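Local coordinates for protein alginate lyase, family PL7 (Zobellia galactanivorans, PDB 4BE3) that probably degrades alginate by lytic cleavage of its uronic acid chains, working as an exolytic lyase of polysaccharide lyase family 7, at residues A[53-64]-A[260-268]; A[95-103]-A[163-173]. All blocks are in the same frame, centred on the assembly; numbering follows the deposited sequence. Where two conformers were deposited one is given.

Contact 1 of 2, residues A[53-64]-A[260-268]; sequences NSGITSRTSSNT and AYNQTNGKS. With SRT (S,R meso-tartaric acid), chain C.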
ATOM      1  N   ASN A  53       7.178 -22.647  23.620  1.00 21.92           N
ATOM      2  CA  ASN A  53       6.875 -21.569  24.506  1.00 24.18           C
ATOM      3  C   ASN A  53       8.078 -20.623  24.760  1.00 24.38           C
ATOM      4  O   ASN A  53       7.914 -19.437  24.974  1.00 25.48           O
ATOM      5  CB  ASN A  53       6.532 -22.273  25.905  1.00 25.09           C
ATOM      6  CG  ASN A  53       5.122 -22.903  25.946  1.00 24.73           C
ATOM      7  OD1 ASN A  53       4.326 -22.826  24.989  1.00 22.95           O
ATOM      8  ND2 ASN A  53       4.828 -23.575  27.139  1.00 25.92           N
ATOM      9  N   SER A  54       9.313 -21.204  24.678  1.00 26.09           N
ATOM     10  CA  SER A  54      10.457 -20.380  24.884  1.00 27.00           C
ATOM     11  C   SER A  54      11.530 -20.762  23.822  1.00 29.74           C
ATOM     12  O   SER A  54      12.098 -21.848  23.877  1.00 33.13           O
ATOM     13  CB  SER A  54      10.941 -20.573  26.359  1.00 30.55           C
ATOM     14  OG  SER A  54      12.188 -19.940  26.488  1.00 32.84           O
ATOM     15  N   GLY A  55      11.614 -19.970  22.726  1.00 29.15           N
ATOM     16  CA  GLY A  55      12.735 -20.244  21.702  1.00 29.88           C
ATOM     17  C   GLY A  55      13.524 -18.939  21.695  1.00 35.12           C
ATOM     18  O   GLY A  55      13.835 -18.392  22.772  1.00 38.07           O
ATOM     19  N   ILE A  56      13.840 -18.399  20.540  1.00 31.25           N
ATOM     20  CA  ILE A  56      14.500 -17.091  20.471  1.00 32.01           C
ATOM     21  C   ILE A  56      13.482 -16.024  20.012  1.00 32.57           C
ATOM     22  O   ILE A  56      12.855 -16.214  18.965  1.00 32.38           O
ATOM     23  CB  ILE A  56      15.765 -17.134  19.503  1.00 39.27           C
ATOM     24  CG1 ILE A  56      16.844 -17.994  20.230  1.00 46.64           C
ATOM     25  CG2 ILE A  56      16.303 -15.730  19.311  1.00 36.09           C
ATOM     26  CD1 ILE A  56      16.690 -19.463  19.897  1.00 52.76           C
ATOM     27  N   THR A  57      13.281 -15.011  20.858  1.00 33.45           N
ATOM     28  CA  THR A  57      12.174 -14.064  20.593  1.00 33.40           C
ATOM     29  C   THR A  57      12.729 -12.877  19.716  1.00 37.29           C
ATOM     30  O   THR A  57      13.945 -12.617  19.630  1.00 34.18           O
ATOM     31  CB  THR A  57      11.623 -13.517  21.897  1.00 35.17           C
ATOM     32  OG1 THR A  57      12.642 -12.702  22.556  1.00 35.54           O
ATOM     33  CG2 THR A  57      11.160 -14.719  22.840  1.00 29.20           C
ATOM     34  N   SER A  58      11.808 -12.090  19.144  1.00 33.93           N
ATOM     35  CA  SER A  58      12.130 -10.868  18.469  1.00 36.49           C
ATOM     36  C   SER A  58      12.533  -9.835  19.539  1.00 40.80           C
ATOM     37  O   SER A  58      12.271  -9.998  20.764  1.00 39.73           O
ATOM     38  CB  SER A  58      10.837 -10.415  17.713  1.00 32.55           C
ATOM     39  OG  SER A  58       9.817 -10.115  18.717  1.00 34.05           O
ATOM     40  N   ARG A  59      13.223  -8.786  19.108  1.00 48.12           N
ATOM     41  CA  ARG A  59      13.633  -7.723  20.057  1.00 53.76           C
ATOM     42  C   ARG A  59      12.384  -7.061  20.722  1.00 49.69           C
ATOM     43  O   ARG A  59      12.446  -6.646  21.834  1.00 56.55           O
ATOM     44  CB  ARG A  59      14.513  -6.686  19.283  1.00 53.90           C
ATOM     45  CG  ARG A  59      15.184  -5.571  20.127  0.50 60.37           C
ATOM     46  CD  ARG A  59      16.076  -6.028  21.313  0.50 65.58           C
ATOM     47  NE  ARG A  59      17.413  -6.552  20.955  0.50 63.66           N
ATOM     48  CZ  ARG A  59      17.947  -6.556  19.729  0.50 67.75           C
ATOM     49  NH1 ARG A  59      17.293  -6.050  18.694  0.50 66.08           N
ATOM     50  NH2 ARG A  59      19.158  -7.060  19.534  0.50 67.25           N
ATOM     51  N   THR A  60      11.257  -7.008  20.013  1.00 52.62           N
ATOM     52  CA  THR A  60      10.028  -6.305  20.424  1.00 52.11           C
ATOM     53  C   THR A  60       9.146  -7.150  21.415  1.00 57.47           C
ATOM     54  O   THR A  60       8.084  -6.681  21.893  1.00 55.31           O
ATOM     55  CB  THR A  60       9.166  -6.062  19.160  1.00 62.64           C
ATOM     56  OG1 THR A  60       8.981  -7.312  18.394  1.00 55.21           O
ATOM     57  CG2 THR A  60       9.784  -4.928  18.256  1.00 58.85           C
ATOM     58  N   SER A  61       9.538  -8.390  21.711  1.00 43.66           N
ATOM     59  CA  SER A  61       8.628  -9.297  22.458  1.00 35.88           C
ATOM     60  C   SER A  61       9.266 -10.282  23.424  1.00 36.19           C
ATOM     61  O   SER A  61      10.359 -10.807  23.172  1.00 38.47           O
ATOM     62  CB  SER A  61       7.684 -10.117  21.494  1.00 32.08           C
ATOM     63  OG  SER A  61       6.694 -10.770  22.328  1.00 35.04           O
ATOM     64  N   SER A  62       8.540 -10.610  24.499  1.00 32.50           N
ATOM     65  CA  SER A  62       8.961 -11.778  25.351  1.00 32.82           C
ATOM     66  C   SER A  62       8.447 -13.125  24.825  1.00 31.06           C
ATOM     67  O   SER A  62       8.760 -14.155  25.390  1.00 31.00           O
ATOM     68  CB  SER A  62       8.262 -11.629  26.709  1.00 41.66           C
ATOM     69  OG  SER A  62       8.869 -10.584  27.380  1.00 43.37           O
ATOM     70  N   ASN A  63       7.570 -13.107  23.817  1.00 26.85           N
ATOM     71  CA  ASN A  63       6.918 -14.342  23.386  1.00 22.57           C
ATOM     72  C   ASN A  63       7.583 -14.825  22.081  1.00 24.24           C
ATOM     73  O   ASN A  63       8.049 -13.935  21.245  1.00 24.65           O
ATOM     74  CB  ASN A  63       5.439 -14.045  23.100  1.00 21.36           C
ATOM     75  CG  ASN A  63       4.633 -14.009  24.406  1.00 28.19           C
ATOM     76  OD1 ASN A  63       4.903 -14.808  25.271  1.00 30.38           O
ATOM     77  ND2 ASN A  63       3.607 -13.136  24.509  1.00 23.41           N
ATOM     78  N   THR A  64       7.626 -16.143  21.893  1.00 22.45           N
ATOM     79  CA  THR A  64       8.273 -16.746  20.757  1.00 22.53           C
ATOM     80  C   THR A  64       7.257 -16.927  19.657  1.00 23.36           C
ATOM     81  O   THR A  64       5.988 -17.047  19.921  1.00 23.35           O
ATOM     82  CB  THR A  64       8.745 -18.126  21.232  1.00 26.18           C
ATOM     83  OG1 THR A  64       9.723 -17.856  22.305  1.00 28.35           O
ATOM     84  CG2 THR A  64       9.435 -18.890  20.072  1.00 25.10           C
ATOM     85  N   ALA A 260       1.865 -18.518  14.001  1.00 22.45           N
ATOM     86  CA  ALA A 260       1.697 -18.950  15.399  1.00 22.23           C
ATOM     87  C   ALA A 260       2.581 -18.077  16.277  1.00 22.70           C
ATOM     88  O   ALA A 260       3.785 -18.318  16.386  1.00 21.88           O
ATOM     89  CB  ALA A 260       2.070 -20.412  15.516  1.00 20.62           C
ATOM     90  N   TYR A 261       1.972 -17.093  16.947  1.00 18.94           N
ATOM     91  CA  TYR A 261       2.745 -16.203  17.839  1.00 19.63           C
ATOM     92  C   TYR A 261       2.292 -16.690  19.213  1.00 19.64           C
ATOM     93  O   TYR A 261       1.142 -16.402  19.645  1.00 18.47           O
ATOM     94  CB  TYR A 261       2.233 -14.778  17.543  1.00 19.53           C
ATOM     95  CG  TYR A 261       2.812 -13.694  18.468  1.00 18.38           C
ATOM     96  CD1 TYR A 261       4.000 -13.896  19.200  1.00 20.09           C
ATOM     97  CD2 TYR A 261       2.145 -12.433  18.506  1.00 20.24           C
ATOM     98  CE1 TYR A 261       4.529 -12.806  19.953  1.00 22.62           C
ATOM     99  CE2 TYR A 261       2.679 -11.394  19.259  1.00 20.78           C
ATOM    100  CZ  TYR A 261       3.822 -11.591  19.943  1.00 22.48           C
ATOM    101  OH  TYR A 261       4.312 -10.517  20.674  1.00 27.28           O
ATOM    102  N   ASN A 262       3.157 -17.421  19.852  1.00 20.65           N
ATOM    103  CA  ASN A 262       2.789 -18.170  21.117  1.00 21.34           C
ATOM    104  C   ASN A 262       2.650 -17.187  22.223  1.00 21.73           C
ATOM    105  O   ASN A 262       3.593 -16.481  22.466  1.00 27.81           O
ATOM    106  CB  ASN A 262       3.898 -19.110  21.420  1.00 20.89           C
ATOM    107  CG  ASN A 262       3.444 -20.213  22.421  1.00 21.72           C
ATOM    108  OD1 ASN A 262       2.355 -20.069  23.004  1.00 20.58           O
ATOM    109  ND2 ASN A 262       4.220 -21.252  22.551  1.00 21.78           N
ATOM    110  N   GLN A 263       1.494 -17.129  22.944  1.00 17.85           N
ATOM    111  CA  GLN A 263       1.496 -16.166  24.034  1.00 16.63           C
ATOM    112  C   GLN A 263       1.743 -16.905  25.354  1.00 20.30           C
ATOM    113  O   GLN A 263       1.725 -16.249  26.393  1.00 20.65           O
ATOM    114  CB  GLN A 263       0.068 -15.638  24.202  1.00 19.67           C
ATOM    115  CG  GLN A 263      -0.435 -15.047  22.853  1.00 19.07           C
ATOM    116  CD  GLN A 263       0.370 -13.811  22.471  1.00 19.63           C
ATOM    117  OE1 GLN A 263       1.176 -13.864  21.430  1.00 24.77           O
ATOM    118  NE2 GLN A 263       0.225 -12.742  23.154  1.00 17.41           N
ATOM    119  N   THR A 264       2.093 -18.179  25.299  1.00 19.92           N
ATOM    120  CA  THR A 264       2.475 -18.793  26.598  1.00 19.45           C
ATOM    121  C   THR A 264       4.027 -18.858  26.676  1.00 21.24           C
ATOM    122  O   THR A 264       4.705 -19.401  25.819  1.00 25.01           O
ATOM    123  CB  THR A 264       1.942 -20.278  26.610  1.00 20.25           C
ATOM    124  OG1 THR A 264       0.526 -20.279  26.513  1.00 20.38           O
ATOM    125  CG2 THR A 264       2.240 -20.880  28.068  1.00 19.18           C
ATOM    126  N   ASN A 265       4.546 -18.172  27.660  1.00 21.29           N
ATOM    127  CA  ASN A 265       6.008 -18.119  27.915  1.00 22.71           C
ATOM    128  C   ASN A 265       6.314 -18.684  29.279  1.00 26.46           C
ATOM    129  O   ASN A 265       5.419 -19.155  30.010  1.00 24.42           O
ATOM    130  CB  ASN A 265       6.459 -16.663  27.825  1.00 21.67           C
ATOM    131  CG  ASN A 265       5.608 -15.779  28.717  1.00 22.28           C
ATOM    132  OD1 ASN A 265       5.697 -15.928  29.941  1.00 23.55           O
ATOM    133  ND2 ASN A 265       4.794 -14.823  28.117  1.00 22.28           N
ATOM    134  N   GLY A 266       7.597 -18.600  29.650  1.00 26.24           N
ATOM    135  CA  GLY A 266       7.972 -19.131  30.971  1.00 25.75           C
ATOM    136  C   GLY A 266       8.283 -18.033  31.949  1.00 29.80           C
ATOM    137  O   GLY A 266       8.813 -18.340  33.045  1.00 29.02           O
ATOM    138  N   LYS A 267       7.838 -16.802  31.688  1.00 24.02           N
ATOM    139  CA  LYS A 267       8.076 -15.716  32.628  1.00 26.85           C
ATOM    140  C   LYS A 267       7.243 -15.869  33.890  1.00 26.66           C
ATOM    141  O   LYS A 267       6.145 -16.427  33.876  1.00 25.68           O
ATOM    142  CB  LYS A 267       7.840 -14.357  31.947  1.00 27.12           C
ATOM    143  CG  LYS A 267       8.849 -14.216  30.738  1.00 33.32           C
ATOM    144  CD  LYS A 267       8.545 -12.876  30.078  1.00 37.30           C
ATOM    145  CE  LYS A 267       9.383 -11.775  30.756  1.00 53.65           C
ATOM    146  NZ  LYS A 267       8.726 -10.480  30.340  1.00 58.45           N
ATOM    147  N   SER A 268       7.737 -15.282  34.967  1.00 26.05           N
ATOM    148  CA  SER A 268       7.065 -15.394  36.259  0.50 25.66           C
ATOM    149  C   SER A 268       5.795 -14.569  36.289  1.00 24.78           C
ATOM    150  O   SER A 268       5.820 -13.349  36.006  1.00 26.94           O
ATOM    151  CB  SER A 268       7.994 -14.886  37.372  0.50 26.96           C
ATOM    152  OG  SER A 268       9.151 -15.696  37.445  0.50 26.05           O
TER
HETATM  153  O1  SRT C 400       7.272  -7.409  16.596  0.60 26.28           O
HETATM  154  O11 SRT C 400       5.689  -8.271  15.158  0.60 25.45           O
HETATM  155  C1  SRT C 400       6.826  -7.920  15.531  0.60 26.27           C
HETATM  156  C2  SRT C 400       7.715  -8.375  14.425  0.60 32.90           C
HETATM  157  O2  SRT C 400       7.358  -8.030  13.068  0.60 26.15           O
HETATM  158  C3  SRT C 400       9.028  -9.012  14.802  0.60 28.52           C
HETATM  159  O3  SRT C 400       8.413 -10.224  14.921  0.60 24.81           O
HETATM  160  C4  SRT C 400      10.151  -8.941  13.867  0.60 31.08           C
HETATM  161  O4  SRT C 400      10.503  -9.912  13.207  0.60 31.20           O
HETATM  162  O41 SRT C 400      10.667  -7.854  13.613  0.60 30.58           O
HETATM  163  O   HOH W   1       2.062 -13.519  26.849  1.00 18.15           O
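N262 meets T64 by a backbone bond, N262 N to T64 O at 2.9 Å, where strand 260-262 runs antiparallel to the chain entering strand 65-70. The side chains then divide the work. Y261 reaches S61 because its ring swings anti to the backbone N (chi1 174°): OH comes alongside S61 OG, 2.9 Å away, and either hydroxyl may be the donor. S61 OG also accepts from N63 N, an ST turn. Next along, N265 ND2 points at N63 OD1, 2.8 Å off and almost straight (171°), with the two amides nearly coplanar. The other arm of N63, ND2, holds a water at 2.8 Å that passes on to Q263 O. N265 OD1 accepts from K267 N, an Asx turn, and K267 NZ donates a hydrogen bond to S62 OG, 3.0 Å. Further off, N262 ND2 lies in the plane of the N53 side-chain amide, on a lone pair of OD1, at 2.9 Å, and also bonds P52 O; N262 OD1 accepts from T264 N, a second Asx turn. Both ends of the N63, N265 and N262 amides are thus engaged. The same loop, at its S58-S61 turn, lines the ligand pocket: T60 OG1 lies 2.5 Å from O1 of the tartaric acid, a hydrogen bond whose shortness is doubtful, and S58 packs beside the ligand, its OG held to T60 OG1. The bonds around S61, N63 and N265 are consistent with a fixed loop behind that pocket.

Contact 2 of 2, residues A[95-103]-A[163-173]; sequences GDARVAASY and MSVVGPTATSY
The backbone N and O of A97 both bond to the loop 163-173: A97 N donates to A170 O at 2.9 Å, and A97 O receives G167 N at 2.8 Å. The framework is a pair of linked type I turns, D96 to V99 and V99 to S102, in a loop leading into strand 104-112 of this concanavalin-like beta-sandwich, and it faces a third type I turn, T169 to S172.

R98 illustrates how a charged chain can lie over such a turn. Its CB starts out directed away from the opposite loop. CG then comes back against the T169 backbone, 3.6 Å from T169 C, and CD passes by A170 N. A bend at chi3 (-60°) turns the head to D96, which it holds side-on: NE stands 3.1 Å from D96 OD1, on the syn lone pair, and NH2 closes a short salt bridge of 2.5 Å to D96 OD2. D96 OD1 accepts from R98 N as well, an Asx turn, so the carboxylate is fixed by backbone and guanidinium together. D96 OD1 and CG touch A170 CB, the oxygen at 3.5 Å, and a long, weak ion pair links R98 to E270.

The rest of the contact is packing, much of it against backbone. A97 CB sits at the edge of the Y173 ring, in its plane and 3.5 Å from CD1, while the Y103 and Y173 rings meet obliquely with planes 82° apart. V166 leans its CG1 on the backbone of A100. M163, extended beyond CG, lays CG beside A100 CB and ends with CE 3.6 Å from A101 N.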
ATOM      1  N   GLY A  95       0.927 -23.609  32.194  1.00 21.38           N
ATOM      2  CA  GLY A  95       0.851 -22.103  32.259  1.00 19.45           C
ATOM      3  C   GLY A  95      -0.018 -21.929  33.538  1.00 23.00           C
ATOM      4  O   GLY A  95      -0.638 -22.914  34.061  1.00 25.71           O
ATOM      5  N   ASP A  96      -0.062 -20.701  34.023  1.00 23.82           N
ATOM      6  CA  ASP A  96      -0.765 -20.354  35.231  1.00 22.27           C
ATOM      7  C   ASP A  96      -2.166 -19.873  34.779  1.00 20.45           C
ATOM      8  O   ASP A  96      -2.298 -18.922  34.027  1.00 19.83           O
ATOM      9  CB  ASP A  96       0.052 -19.262  35.892  1.00 20.22           C
ATOM     10  CG  ASP A  96      -0.579 -18.806  37.173  1.00 27.49           C
ATOM     11  OD1 ASP A  96      -1.815 -18.723  37.269  1.00 22.43           O
ATOM     12  OD2 ASP A  96       0.176 -18.531  38.113  1.00 26.59           O
ATOM     13  N   ALA A  97      -3.218 -20.564  35.204  1.00 19.38           N
ATOM     14  CA  ALA A  97      -4.609 -20.158  34.710  1.00 18.46           C
ATOM     15  C   ALA A  97      -5.070 -18.839  35.217  1.00 17.89           C
ATOM     16  O   ALA A  97      -6.051 -18.320  34.667  1.00 19.29           O
ATOM     17  CB  ALA A  97      -5.622 -21.262  35.228  1.00 19.61           C
ATOM     18  N   ARG A  98      -4.384 -18.209  36.166  1.00 16.82           N
ATOM     19  CA  ARG A  98      -4.814 -16.875  36.602  1.00 17.35           C
ATOM     20  C   ARG A  98      -4.327 -15.803  35.562  1.00 17.57           C
ATOM     21  O   ARG A  98      -4.818 -14.667  35.674  1.00 19.54           O
ATOM     22  CB  ARG A  98      -4.017 -16.496  37.920  1.00 18.33           C
ATOM     23  CG  ARG A  98      -4.578 -17.411  39.054  1.00 20.36           C
ATOM     24  CD  ARG A  98      -3.660 -17.067  40.311  1.00 23.52           C
ATOM     25  NE  ARG A  98      -2.242 -17.383  40.005  1.00 26.81           N
ATOM     26  CZ  ARG A  98      -1.166 -16.779  40.562  1.00 40.71           C
ATOM     27  NH1 ARG A  98      -1.282 -15.819  41.497  1.00 40.51           N
ATOM     28  NH2 ARG A  98       0.098 -17.012  40.148  1.00 44.41           N
ATOM     29  N   VAL A  99      -3.446 -16.209  34.682  1.00 17.57           N
ATOM     30  CA  VAL A  99      -2.806 -15.180  33.722  1.00 16.64           C
ATOM     31  C   VAL A  99      -3.630 -15.279  32.452  1.00 16.90           C
ATOM     32  O   VAL A  99      -3.660 -16.323  31.828  1.00 17.72           O
ATOM     33  CB  VAL A  99      -1.324 -15.611  33.516  1.00 16.72           C
ATOM     34  CG1 VAL A  99      -0.719 -14.589  32.537  1.00 18.49           C
ATOM     35  CG2 VAL A  99      -0.576 -15.536  34.896  1.00 16.86           C
ATOM     36  N   ALA A 100      -4.100 -14.114  31.970  1.00 18.71           N
ATOM     37  CA  ALA A 100      -5.066 -14.009  30.819  1.00 17.37           C
ATOM     38  C   ALA A 100      -4.406 -14.589  29.617  1.00 17.01           C
ATOM     39  O   ALA A 100      -5.139 -15.224  28.819  1.00 17.35           O
ATOM     40  CB  ALA A 100      -5.412 -12.528  30.646  1.00 16.76           C
ATOM     41  N   ALA A 101      -3.090 -14.380  29.386  1.00 16.72           N
ATOM     42  CA  ALA A 101      -2.521 -14.968  28.129  1.00 17.18           C
ATOM     43  C   ALA A 101      -2.295 -16.431  28.069  1.00 17.61           C
ATOM     44  O   ALA A 101      -1.963 -16.979  27.013  1.00 18.60           O
ATOM     45  CB  ALA A 101      -1.129 -14.214  27.839  1.00 16.82           C
ATOM     46  N   SER A 102      -2.354 -17.121  29.271  1.00 17.47           N
ATOM     47  CA  SER A 102      -1.929 -18.518  29.215  1.00 16.38           C
ATOM     48  C   SER A 102      -2.776 -19.361  28.221  1.00 17.49           C
ATOM     49  O   SER A 102      -3.952 -19.122  28.040  1.00 17.62           O
ATOM     50  CB  SER A 102      -2.175 -19.208  30.620  1.00 17.81           C
ATOM     51  OG  SER A 102      -1.210 -18.603  31.510  1.00 18.85           O
ATOM     52  N   TYR A 103      -2.142 -20.371  27.654  1.00 18.03           N
ATOM     53  CA  TYR A 103      -2.764 -21.388  26.828  1.00 17.43           C
ATOM     54  C   TYR A 103      -3.313 -20.771  25.537  1.00 19.57           C
ATOM     55  O   TYR A 103      -4.235 -21.344  24.963  1.00 17.39           O
ATOM     56  CB  TYR A 103      -3.970 -22.062  27.544  1.00 17.91           C
ATOM     57  CG  TYR A 103      -3.688 -22.361  29.040  1.00 18.82           C
ATOM     58  CD1 TYR A 103      -2.636 -23.179  29.446  1.00 21.52           C
ATOM     59  CD2 TYR A 103      -4.558 -21.763  29.969  1.00 18.77           C
ATOM     60  CE1 TYR A 103      -2.478 -23.389  30.853  1.00 19.76           C
ATOM     61  CE2 TYR A 103      -4.418 -22.036  31.336  1.00 19.94           C
ATOM     62  CZ  TYR A 103      -3.365 -22.757  31.720  1.00 21.59           C
ATOM     63  OH  TYR A 103      -3.278 -22.960  33.134  1.00 24.02           O
ATOM     64  N   MET A 163     -10.216 -12.649  26.644  1.00 17.96           N
ATOM     65  CA  MET A 163      -9.033 -13.068  27.319  1.00 19.10           C
ATOM     66  C   MET A 163      -9.234 -12.939  28.841  1.00 19.90           C
ATOM     67  O   MET A 163      -8.392 -13.506  29.593  1.00 20.25           O
ATOM     68  CB  MET A 163      -7.955 -11.934  26.978  1.00 20.16           C
ATOM     69  CG  MET A 163      -6.587 -12.416  27.172  1.00 24.11           C
ATOM     70  SD  MET A 163      -5.532 -10.892  26.993  1.00 23.92           S
ATOM     71  CE  MET A 163      -3.965 -11.779  27.010  1.00 25.98           C
ATOM     72  N   SER A 164     -10.269 -12.212  29.256  1.00 19.48           N
ATOM     73  CA  SER A 164     -10.385 -11.853  30.704  1.00 19.15           C
ATOM     74  C   SER A 164     -10.906 -13.040  31.545  1.00 19.23           C
ATOM     75  O   SER A 164     -10.914 -12.977  32.774  1.00 20.02           O
ATOM     76  CB  SER A 164     -11.341 -10.626  30.956  1.00 22.17           C
ATOM     77  OG  SER A 164     -12.680 -10.977  30.626  1.00 22.97           O
ATOM     78  N   VAL A 165     -11.396 -14.080  30.887  1.00 16.00           N
ATOM     79  CA  VAL A 165     -11.997 -15.220  31.634  1.00 18.67           C
ATOM     80  C   VAL A 165     -10.836 -16.113  32.092  1.00 21.39           C
ATOM     81  O   VAL A 165     -10.300 -16.911  31.292  1.00 24.03           O
ATOM     82  CB  VAL A 165     -13.006 -16.000  30.785  1.00 20.08           C
ATOM     83  CG1 VAL A 165     -13.648 -17.095  31.700  1.00 21.38           C
ATOM     84  CG2 VAL A 165     -14.183 -15.053  30.425  1.00 21.09           C
ATOM     85  N   VAL A 166     -10.414 -15.966  33.327  1.00 20.20           N
ATOM     86  CA  VAL A 166      -9.228 -16.672  33.844  1.00 18.48           C
ATOM     87  C   VAL A 166      -9.701 -17.717  34.839  1.00 22.55           C
ATOM     88  O   VAL A 166     -10.866 -17.668  35.281  1.00 22.39           O
ATOM     89  CB  VAL A 166      -8.229 -15.675  34.476  1.00 16.82           C
ATOM     90  CG1 VAL A 166      -7.721 -14.658  33.368  1.00 20.36           C
ATOM     91  CG2 VAL A 166      -8.929 -14.808  35.580  1.00 18.61           C
ATOM     92  N   GLY A 167      -8.751 -18.549  35.292  1.00 20.10           N
ATOM     93  CA  GLY A 167      -9.116 -19.519  36.356  1.00 19.85           C
ATOM     94  C   GLY A 167      -8.878 -18.750  37.687  1.00 24.59           C
ATOM     95  O   GLY A 167      -8.171 -17.685  37.789  1.00 23.12           O
ATOM     96  N   PRO A 168      -9.544 -19.242  38.722  1.00 25.36           N
ATOM     97  CA  PRO A 168      -9.497 -18.490  40.011  1.00 27.51           C
ATOM     98  C   PRO A 168      -8.174 -18.884  40.708  1.00 26.01           C
ATOM     99  O   PRO A 168      -7.776 -18.199  41.654  1.00 28.96           O
ATOM    100  CB  PRO A 168     -10.774 -19.069  40.776  1.00 29.73           C
ATOM    101  CG  PRO A 168     -10.825 -20.540  40.254  1.00 28.07           C
ATOM    102  CD  PRO A 168     -10.502 -20.359  38.719  1.00 27.06           C
ATOM    103  N   THR A 169      -7.517 -19.976  40.315  1.00 25.90           N
ATOM    104  CA  THR A 169      -6.151 -20.315  40.877  1.00 23.87           C
ATOM    105  C   THR A 169      -5.278 -20.828  39.763  1.00 27.94           C
ATOM    106  O   THR A 169      -5.785 -20.947  38.661  1.00 26.32           O
ATOM    107  CB  THR A 169      -6.159 -21.423  42.053  1.00 28.25           C
ATOM    108  OG1 THR A 169      -6.638 -22.593  41.435  1.00 29.03           O
ATOM    109  CG2 THR A 169      -7.154 -20.982  43.135  1.00 30.77           C
ATOM    110  N   ALA A 170      -3.998 -21.087  39.991  1.00 25.81           N
ATOM    111  CA  ALA A 170      -3.073 -21.425  38.875  1.00 25.09           C
ATOM    112  C   ALA A 170      -3.414 -22.682  38.185  1.00 28.03           C
ATOM    113  O   ALA A 170      -3.202 -22.795  37.005  1.00 26.72           O
ATOM    114  CB  ALA A 170      -1.666 -21.561  39.355  1.00 27.82           C
ATOM    115  N   THR A 171      -4.003 -23.661  38.890  1.00 27.68           N
ATOM    116  CA  THR A 171      -4.260 -24.900  38.115  1.00 30.06           C
ATOM    117  C   THR A 171      -5.773 -25.278  38.171  1.00 28.59           C
ATOM    118  O   THR A 171      -6.088 -26.443  37.927  1.00 30.77           O
ATOM    119  CB  THR A 171      -3.350 -26.116  38.564  1.00 41.63           C
ATOM    120  OG1 THR A 171      -3.645 -26.281  39.921  1.00 37.08           O
ATOM    121  CG2 THR A 171      -1.798 -25.848  38.514  1.00 39.61           C
ATOM    122  N   SER A 172      -6.692 -24.353  38.371  1.00 26.51           N
ATOM    123  CA  SER A 172      -8.090 -24.681  38.237  1.00 28.21           C
ATOM    124  C   SER A 172      -8.678 -23.745  37.125  1.00 28.39           C
ATOM    125  O   SER A 172      -8.220 -22.592  37.003  1.00 25.87           O
ATOM    126  CB  SER A 172      -8.845 -24.493  39.550  1.00 29.90           C
ATOM    127  OG  SER A 172      -8.846 -23.170  39.942  1.00 42.02           O
ATOM    128  N   TYR A 173      -9.551 -24.283  36.284  1.00 22.64           N
ATOM    129  CA  TYR A 173      -9.918 -23.567  35.038  1.00 21.83           C
ATOM    130  C   TYR A 173     -11.398 -23.255  35.075  1.00 23.48           C
ATOM    131  O   TYR A 173     -12.182 -23.996  35.731  1.00 24.45           O
ATOM    132  CB  TYR A 173      -9.647 -24.517  33.845  1.00 23.72           C
ATOM    133  CG  TYR A 173      -8.268 -25.076  33.934  1.00 22.40           C
ATOM    134  CD1 TYR A 173      -7.174 -24.236  34.212  1.00 24.39           C
ATOM    135  CD2 TYR A 173      -8.039 -26.452  33.778  1.00 25.18           C
ATOM    136  CE1 TYR A 173      -5.875 -24.777  34.321  1.00 24.53           C
ATOM    137  CE2 TYR A 173      -6.748 -27.004  33.879  1.00 24.55           C
ATOM    138  CZ  TYR A 173      -5.678 -26.179  34.204  1.00 26.19           C
ATOM    139  OH  TYR A 173      -4.429 -26.633  34.411  1.00 26.15           O
TER

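In the fold
Followed from the N terminus, the chain leaves strand 44-52 through loop 53-64, enters strand 65-70, then crosses strand 80-90 before it reaches 95-103. Contact 2 closes its loop when 163-173 returns, some 60 residues later. Only much further on, after the successive strands 254-258 and 260-262, both flanked by 65-70 and 104-112, does 260-268 close contact 1, so contact 2 is nested within it. Their centres lie about 17 Å apart, yet they touch: T264 OG1 is probably hydrogen-bonded to Y103 N, and Q263 packs on A101. Loops 53-64 and 95-103, each leading from the seven-stranded sheet into the ten-stranded one, are tied to loops that follow strands 260-262 and 153-157 of the latter.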